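Local structure of glutaryl-CoA dehydrogenase (Mycobacterium smegmatis, 3SF6) at residues H143-F148 with G185-V190; E278-Y283 with R354-A359. The protein belongs to the acyl-CoA dehydrogenase family of flavoproteins and binds dihydroflavine-adenine dinucleotide within an assembly of four chains. One frame throughout, in Å; residues are numbered along the deposited sequence.

Contact 1 (H143-F148 with G185-V190). With FDA (dihydroflavine-adenine dinucleotide), chain B.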
loop_
_atom_site.group_PDB
_atom_site.type_symbol
_atom_site.label_atom_id
_atom_site.label_comp_id
_atom_site.label_asym_id
_atom_site.label_seq_id
_atom_site.Cartn_x
_atom_site.Cartn_y
_atom_site.Cartn_z
ATOM N N HIS A 143 40.751 -5.625 -19.381
ATOM C CA HIS A 143 41.313 -5.140 -20.633
ATOM C C HIS A 143 40.459 -5.409 -21.851
ATOM O O HIS A 143 40.602 -4.692 -22.830
ATOM C CB HIS A 143 42.723 -5.640 -20.806
ATOM C CG HIS A 143 43.664 -4.935 -19.902
ATOM N ND1 HIS A 143 43.865 -5.328 -18.600
ATOM C CD2 HIS A 143 44.349 -3.774 -20.066
ATOM C CE1 HIS A 143 44.707 -4.491 -18.025
ATOM N NE2 HIS A 143 45.012 -3.537 -18.892
ATOM N N ARG A 144 39.521 -6.370 -21.769
ATOM C CA ARG A 144 38.512 -6.577 -22.805
ATOM C C ARG A 144 37.146 -6.563 -22.114
ATOM O O ARG A 144 36.955 -7.190 -21.059
ATOM C CB ARG A 144 38.740 -7.891 -23.538
ATOM C CG ARG A 144 40.034 -7.943 -24.347
ATOM C CD ARG A 144 40.026 -7.008 -25.528
ATOM N NE ARG A 144 41.285 -7.068 -26.274
ATOM C CZ ARG A 144 42.247 -6.148 -26.183
ATOM N NH1 ARG A 144 42.133 -5.111 -25.345
ATOM N NH2 ARG A 144 43.363 -6.267 -26.918
ATOM N N ILE A 145 36.233 -5.786 -22.678
ATOM C CA ILE A 145 34.904 -5.594 -22.115
ATOM C C ILE A 145 33.894 -6.425 -22.906
ATOM O O ILE A 145 33.939 -6.462 -24.146
ATOM C CB ILE A 145 34.504 -4.122 -22.093
ATOM C CG1 ILE A 145 35.402 -3.349 -21.141
ATOM C CG2 ILE A 145 33.013 -3.981 -21.722
ATOM C CD1 ILE A 145 35.132 -1.817 -21.140
ATOM N N GLY A 146 33.017 -7.109 -22.189
ATOM C CA GLY A 146 31.926 -7.858 -22.799
ATOM C C GLY A 146 30.555 -7.214 -22.651
ATOM O O GLY A 146 30.318 -6.338 -21.804
ATOM N N CYS A 147 29.630 -7.693 -23.467
ATOM C CA CYS A 147 28.212 -7.377 -23.323
ATOM C C CYS A 147 27.421 -8.622 -23.680
ATOM O O CYS A 147 27.990 -9.602 -24.197
ATOM C CB CYS A 147 27.804 -6.178 -24.184
ATOM S SG CYS A 147 27.887 -6.433 -25.972
ATOM N N PHE A 148 26.132 -8.586 -23.375
ATOM C CA PHE A 148 25.254 -9.763 -23.415
ATOM C C PHE A 148 24.028 -9.331 -24.202
ATOM O O PHE A 148 23.218 -8.550 -23.701
ATOM C CB PHE A 148 24.908 -10.164 -21.974
ATOM C CG PHE A 148 24.074 -11.416 -21.818
ATOM C CD1 PHE A 148 24.690 -12.651 -21.630
ATOM C CD2 PHE A 148 22.694 -11.343 -21.721
ATOM C CE1 PHE A 148 23.941 -13.798 -21.393
ATOM C CE2 PHE A 148 21.929 -12.506 -21.473
ATOM C CZ PHE A 148 22.562 -13.711 -21.312
ATOM N N GLY A 185 27.388 -2.047 -24.489
ATOM C CA GLY A 185 27.504 -2.413 -25.899
ATOM C C GLY A 185 28.480 -1.579 -26.712
ATOM O O GLY A 185 29.271 -2.139 -27.474
ATOM N N SER A 186 28.462 -0.259 -26.530
ATOM C CA SER A 186 29.294 0.666 -27.325
ATOM C C SER A 186 30.771 0.668 -26.967
ATOM O O SER A 186 31.589 1.169 -27.756
ATOM C CB SER A 186 28.796 2.096 -27.188
ATOM O OG SER A 186 27.497 2.193 -27.713
ATOM N N VAL A 187 31.101 0.123 -25.791
ATOM C CA VAL A 187 32.485 0.033 -25.350
ATOM C C VAL A 187 32.981 -1.435 -25.329
ATOM O O VAL A 187 34.123 -1.679 -24.913
ATOM C CB VAL A 187 32.739 0.671 -23.981
ATOM C CG1 VAL A 187 32.461 2.216 -24.020
ATOM C CG2 VAL A 187 31.930 0.031 -22.884
ATOM N N ALA A 188 32.169 -2.374 -25.824
ATOM C CA ALA A 188 32.499 -3.796 -25.734
ATOM C C ALA A 188 33.460 -4.207 -26.834
ATOM O O ALA A 188 33.308 -3.791 -28.001
ATOM C CB ALA A 188 31.240 -4.657 -25.822
ATOM N N ASP A 189 34.433 -5.036 -26.460
ATOM C CA ASP A 189 35.280 -5.778 -27.422
ATOM C C ASP A 189 34.651 -7.072 -27.971
ATOM O O ASP A 189 34.973 -7.540 -29.072
ATOM C CB ASP A 189 36.591 -6.123 -26.714
ATOM C CG ASP A 189 37.315 -4.883 -26.240
ATOM O OD1 ASP A 189 37.867 -4.156 -27.104
ATOM O OD2 ASP A 189 37.297 -4.579 -25.005
ATOM N N VAL A 190 33.784 -7.660 -27.164
ATOM C CA VAL A 190 33.117 -8.911 -27.457
ATOM C C VAL A 190 31.672 -8.868 -27.003
ATOM O O VAL A 190 31.347 -8.312 -25.941
ATOM C CB VAL A 190 33.888 -10.111 -26.852
ATOM C CG1 VAL A 190 33.853 -10.111 -25.331
ATOM C CG2 VAL A 190 33.384 -11.437 -27.406
HETATM P PA FDA B . 8.253 -5.706 -22.307
HETATM O O1A FDA B . 8.572 -7.138 -22.235
HETATM O O2A FDA B . 7.748 -5.098 -23.549
HETATM O O5B FDA B . 7.176 -5.514 -21.126
HETATM C C5B FDA B . 6.445 -4.273 -21.019
HETATM C C4B FDA B . 5.576 -4.301 -19.767
HETATM O O4B FDA B . 4.600 -5.356 -19.963
HETATM C C3B FDA B . 6.320 -4.649 -18.494
HETATM O O3B FDA B . 5.699 -3.974 -17.377
HETATM C C2B FDA B . 6.107 -6.153 -18.397
HETATM O O2B FDA B . 6.323 -6.632 -17.056
HETATM C C1B FDA B . 4.676 -6.331 -18.921
HETATM N N9A FDA B . 4.459 -7.681 -19.458
HETATM C C8A FDA B . 5.121 -8.255 -20.508
HETATM N N7A FDA B . 4.692 -9.514 -20.677
HETATM C C5A FDA B . 3.751 -9.746 -19.706
HETATM C C6A FDA B . 2.970 -10.838 -19.347
HETATM N N6A FDA B . 3.022 -12.012 -20.021
HETATM N N1A FDA B . 2.118 -10.690 -18.304
HETATM C C2A FDA B . 2.057 -9.556 -17.605
HETATM N N3A FDA B . 2.787 -8.500 -17.906
HETATM C C4A FDA B . 3.644 -8.581 -18.947
HETATM N N1 FDA B . 18.921 -6.649 -21.988
HETATM C C2 FDA B . 19.983 -7.369 -22.448
HETATM O O2 FDA B . 19.776 -8.347 -23.206
HETATM N N3 FDA B . 21.233 -7.039 -22.060
HETATM C C4 FDA B . 21.516 -5.992 -21.273
HETATM O O4 FDA B . 22.701 -5.672 -20.982
HETATM C C4X FDA B . 20.428 -5.248 -20.768
HETATM N N5 FDA B . 20.632 -4.146 -20.013
HETATM C C5X FDA B . 19.613 -3.231 -19.836
HETATM C C6 FDA B . 19.870 -1.953 -19.355
HETATM C C7 FDA B . 18.868 -1.028 -19.138
HETATM C C7M FDA B . 19.208 0.398 -18.692
HETATM C C8 FDA B . 17.557 -1.418 -19.384
HETATM C C8M FDA B . 16.448 -0.389 -19.128
HETATM C C9 FDA B . 17.269 -2.675 -19.868
HETATM C C9A FDA B . 18.305 -3.603 -20.100
HETATM N N10 FDA B . 18.048 -4.857 -20.663
HETATM C C10 FDA B . 19.142 -5.596 -21.166
HETATM C "C1'" FDA B . 16.740 -5.135 -21.270
HETATM C "C2'" FDA B . 15.793 -5.659 -20.181
HETATM O "O2'" FDA B . 16.087 -7.039 -19.869
HETATM C "C3'" FDA B . 14.365 -5.543 -20.690
HETATM O "O3'" FDA B . 14.011 -4.162 -20.637
HETATM C "C4'" FDA B . 13.362 -6.331 -19.845
HETATM O "O4'" FDA B . 13.515 -7.747 -20.065
HETATM C "C5'" FDA B . 11.913 -5.930 -20.126
HETATM O "O5'" FDA B . 11.654 -6.063 -21.528
HETATM P P FDA B . 10.964 -4.842 -22.286
HETATM O O1P FDA B . 11.589 -3.587 -21.844
HETATM O O2P FDA B . 10.952 -5.160 -23.732
HETATM O O3P FDA B . 9.455 -4.806 -21.726
#

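Contact 2 (E278-Y283 with R354-A359). With FDA (dihydroflavine-adenine dinucleotide), chain C.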
loop_
_atom_site.group_PDB
_atom_site.type_symbol
_atom_site.label_atom_id
_atom_site.label_comp_id
_atom_site.label_asym_id
_atom_site.label_seq_id
_atom_site.Cartn_x
_atom_site.Cartn_y
_atom_site.Cartn_z
ATOM N N GLU A 278 20.547 5.355 5.081
ATOM C CA GLU A 278 21.569 6.020 5.879
ATOM C C GLU A 278 21.510 7.549 5.715
ATOM O O GLU A 278 21.680 8.290 6.685
ATOM C CB GLU A 278 22.964 5.535 5.481
ATOM C CG GLU A 278 23.235 4.116 5.932
ATOM C CD GLU A 278 24.617 3.579 5.506
ATOM O OE1 GLU A 278 25.375 4.273 4.755
ATOM O OE2 GLU A 278 24.922 2.456 5.975
ATOM N N THR A 279 21.246 7.983 4.500
ATOM C CA THR A 279 21.117 9.391 4.187
ATOM C C THR A 279 19.928 9.986 4.967
ATOM O O THR A 279 20.066 11.043 5.616
ATOM C CB THR A 279 20.988 9.615 2.661
ATOM O OG1 THR A 279 22.208 9.219 2.001
ATOM C CG2 THR A 279 20.708 11.103 2.386
ATOM N N ALA A 280 18.788 9.322 4.908
ATOM C CA ALA A 280 17.576 9.777 5.600
ATOM C C ALA A 280 17.751 9.765 7.108
ATOM O O ALA A 280 17.277 10.687 7.787
ATOM C CB ALA A 280 16.350 8.929 5.200
ATOM N N LEU A 281 18.422 8.745 7.645
ATOM C CA LEU A 281 18.664 8.646 9.089
ATOM C C LEU A 281 19.538 9.793 9.587
ATOM O O LEU A 281 19.221 10.466 10.590
ATOM C CB LEU A 281 19.274 7.311 9.495
ATOM C CG LEU A 281 18.320 6.117 9.474
ATOM C CD1 LEU A 281 19.098 4.793 9.444
ATOM C CD2 LEU A 281 17.377 6.199 10.681
ATOM N N ALA A 282 20.619 10.064 8.860
ATOM C CA ALA A 282 21.518 11.156 9.233
ATOM C C ALA A 282 20.823 12.500 9.165
ATOM O O ALA A 282 20.948 13.336 10.073
ATOM C CB ALA A 282 22.776 11.130 8.339
ATOM N N TYR A 283 20.037 12.698 8.107
ATOM C CA TYR A 283 19.328 13.952 7.903
ATOM C C TYR A 283 18.269 14.131 8.985
ATOM O O TYR A 283 18.060 15.228 9.511
ATOM C CB TYR A 283 18.646 13.978 6.536
ATOM C CG TYR A 283 18.252 15.392 6.115
ATOM C CD1 TYR A 283 19.213 16.297 5.697
ATOM C CD2 TYR A 283 16.917 15.804 6.114
ATOM C CE1 TYR A 283 18.859 17.589 5.312
ATOM C CE2 TYR A 283 16.560 17.055 5.726
ATOM C CZ TYR A 283 17.524 17.957 5.326
ATOM O OH TYR A 283 17.157 19.252 4.943
ATOM N N ARG A 354 13.715 10.225 -0.033
ATOM C CA ARG A 354 13.745 11.540 -0.683
ATOM C C ARG A 354 12.750 12.498 0.024
ATOM O O ARG A 354 13.038 13.689 0.253
ATOM C CB ARG A 354 13.405 11.399 -2.154
ATOM C CG ARG A 354 13.952 12.500 -3.067
ATOM C CD ARG A 354 13.375 13.869 -2.856
ATOM N NE ARG A 354 11.931 13.871 -3.001
ATOM C CZ ARG A 354 11.099 14.810 -2.559
ATOM N NH1 ARG A 354 9.794 14.650 -2.780
ATOM N NH2 ARG A 354 11.525 15.879 -1.884
ATOM N N THR A 355 11.597 11.985 0.430
ATOM C CA THR A 355 10.596 12.843 1.081
ATOM C C THR A 355 11.086 13.417 2.416
ATOM O O THR A 355 10.728 14.533 2.792
ATOM C CB THR A 355 9.232 12.153 1.261
ATOM O OG1 THR A 355 9.313 11.139 2.283
ATOM C CG2 THR A 355 8.715 11.537 -0.037
ATOM N N VAL A 356 11.922 12.652 3.114
ATOM C CA VAL A 356 12.468 13.040 4.401
ATOM C C VAL A 356 13.432 14.221 4.214
ATOM O O VAL A 356 13.544 15.070 5.095
ATOM C CB VAL A 356 13.170 11.843 5.080
ATOM C CG1 VAL A 356 13.904 12.254 6.401
ATOM C CG2 VAL A 356 12.162 10.707 5.409
ATOM N N LEU A 357 14.106 14.268 3.061
ATOM C CA LEU A 357 15.062 15.360 2.780
ATOM C C LEU A 357 14.422 16.658 2.353
ATOM O O LEU A 357 15.108 17.689 2.277
ATOM C CB LEU A 357 16.075 14.944 1.715
ATOM C CG LEU A 357 16.788 13.627 1.911
ATOM C CD1 LEU A 357 17.821 13.369 0.777
ATOM C CD2 LEU A 357 17.376 13.433 3.274
ATOM N N GLY A 358 13.112 16.649 2.100
ATOM C CA GLY A 358 12.445 17.866 1.626
ATOM C C GLY A 358 13.115 18.355 0.345
ATOM O O GLY A 358 13.522 17.565 -0.502
ATOM N N ALA A 359 13.168 19.660 0.164
ATOM C CA ALA A 359 13.669 20.236 -1.074
ATOM C C ALA A 359 15.114 19.832 -1.288
ATOM O O ALA A 359 15.523 19.640 -2.429
ATOM C CB ALA A 359 13.570 21.774 -1.082
HETATM P PA FDA C . 11.553 20.710 5.993
HETATM O O1A FDA C . 10.501 21.587 6.524
HETATM O O2A FDA C . 12.927 20.760 6.519
HETATM O O5B FDA C . 10.939 19.236 6.205
HETATM C C5B FDA C . 11.778 18.077 6.010
HETATM C C4B FDA C . 10.940 16.812 6.162
HETATM O O4B FDA C . 10.483 16.781 7.539
HETATM C C3B FDA C . 9.692 16.778 5.305
HETATM O O3B FDA C . 9.398 15.410 4.941
HETATM C C2B FDA C . 8.632 17.318 6.256
HETATM O O2B FDA C . 7.306 16.956 5.831
HETATM C C1B FDA C . 9.057 16.733 7.610
HETATM N N9A FDA C . 8.565 17.547 8.730
HETATM C C8A FDA C . 8.874 18.856 8.981
HETATM N N7A FDA C . 8.199 19.278 10.060
HETATM C C5A FDA C . 7.437 18.221 10.490
HETATM C C6A FDA C . 6.528 18.032 11.524
HETATM N N6A FDA C . 6.225 19.016 12.404
HETATM N N1A FDA C . 5.960 16.809 11.651
HETATM C C2A FDA C . 6.219 15.824 10.789
HETATM N N3A FDA C . 7.067 15.964 9.789
HETATM C C4A FDA C . 7.678 17.157 9.622
HETATM N N1 FDA C . 9.489 28.172 -1.414
HETATM C C2 FDA C . 9.223 29.493 -1.609
HETATM O O2 FDA C . 9.143 30.254 -0.614
HETATM N N3 FDA C . 9.021 29.957 -2.861
HETATM C C4 FDA C . 9.117 29.199 -3.960
HETATM O O4 FDA C . 8.987 29.677 -5.119
HETATM C C4X FDA C . 9.370 27.822 -3.777
HETATM N N5 FDA C . 9.537 27.001 -4.837
HETATM C C5X FDA C . 10.137 25.768 -4.669
HETATM C C6 FDA C . 10.616 25.048 -5.757
HETATM C C7 FDA C . 11.192 23.800 -5.622
HETATM C C7M FDA C . 11.787 23.082 -6.839
HETATM C C8 FDA C . 11.256 23.245 -4.350
HETATM C C8M FDA C . 11.885 21.853 -4.210
HETATM C C9 FDA C . 10.797 23.936 -3.250
HETATM C C9A FDA C . 10.226 25.217 -3.402
HETATM N N10 FDA C . 9.824 25.971 -2.295
HETATM C C10 FDA C . 9.572 27.348 -2.486
HETATM C "C1'" FDA C . 10.227 25.564 -0.943
HETATM C "C2'" FDA C . 9.184 24.580 -0.393
HETATM O "O2'" FDA C . 7.995 25.282 0.033
HETATM C "C3'" FDA C . 9.795 23.845 0.790
HETATM O "O3'" FDA C . 10.725 22.900 0.263
HETATM C "C4'" FDA C . 8.759 23.088 1.624
HETATM O "O4'" FDA C . 7.950 24.008 2.385
HETATM C "C5'" FDA C . 9.397 22.073 2.573
HETATM O "O5'" FDA C . 10.362 22.741 3.394
HETATM P P FDA C . 11.815 22.098 3.523
HETATM O O1P FDA C . 12.266 21.657 2.195
HETATM O O2P FDA C . 12.660 23.047 4.283
HETATM O O3P FDA C . 11.599 20.754 4.384
HETATM O O HOH W 1 14.620 19.682 4.575
#

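Contact 1 (H143-F148 with G185-V190)
Ile145 O is gripped by two backbone donors of the facing segment: Asp189 N at 2.8 Å and Val190 N at 3.3 Å. The first bond is the shorter but the more bent, with 133° at its hydrogen. These bonds open the parallel pairing of strands 146-149 and 190-197 in the beta-rich middle domain of the acyl-CoA dehydrogenase fold. Cys147 N continues the pairing by donating to Val190 O at 3.1 Å, and the same oxygen receives a CA-H...O contact from Gly146 CA. Asp189 extends the ladder with its side chain: OD2 accepts from Ile145 N at 2.8 Å through its anti lone pair, nearly straight at 166°. With CG beside its own backbone N (chi1 -59°), the carboxylate faces the N-H of Ile145 and lies against the Arg144 methylene CD. The guanidinium turns elsewhere, NH1 donating to His143 O at 3.0 Å from above the carbonyl plane; across to Asp189 there is charge proximity without a salt bridge. Apolar contacts line the rest: Ile145 CD1 meets Val187 CG2, and Cys147 SG packs on the Ala188 methyl. Gln115 of helix 106-126 engages the backbone of Arg144 and Gly146. At the far end of the strand the flavin is reached directly, where N3 of dihydroflavine-adenine dinucleotide donates to Phe148 O at 3.0 Å.

Contact 2 (E278-Y283 with R354-A359)
Tyr283 and Leu357 meet at an oblique crossing, the leucine methyl CD2 lying 3.5 Å from Tyr283 CB and 3.6 Å from Tyr283 CG. The tyrosine ring leaves its helix with CG anti to the backbone N (chi1 -163°), which lays CD2 and CE2 along Val356 O and the backbone of Leu357; Val356 O stands 3.6 Å from Tyr283 CD2. On the other branch, Leu357 CD1 touches Thr279 CG2, these side chains crossing at about a right angle. Val356 CG1 rests on Ala280, 4.0 Å from Ala280 O. This is helix-to-helix packing in the C-terminal domain of the acyl-CoA dehydrogenase fold, beside a cofactor site. A water in the plane of the Tyr283 ring, 2.6 Å from Tyr283 OH, may donate to Leu357 O or to O2A of dihydroflavine-adenine dinucleotide. Gly358 turns the chain with positive phi beside the cofactor phosphate, where a CB would clash, and Ala359 N donates to O1P at 3.0 Å, almost straight at 173°. Arg354 bonds Gly358 O weakly and forms a salt bridge with Glu376 of a second subunit. Around the pair, helix 368-380 lays Val368 on Thr279 and Leu357, while helix 298-327 brings Met307 to Ala280 and Lys303 to Val356.

Overall arrangement
From the N terminus the chain runs through the helices up to 129-140 before reaching contact 1. There 143-148 and 185-190 close a loop of 36 residues, with strand but no helix between them, tying strand 146-149 to the start of strand 190-197. The chain then runs through the remaining strands of the two larger sheets and enters helix 252-286. Contact 2 closes a second, mostly helical loop of 70 residues, joining that helix to the end of helix 332-357. The loops follow in series, neither enclosing nor crossing the other. Their centres lie 37 Å apart on opposite sides of the chain's centre, and each borders a different cofactor molecule.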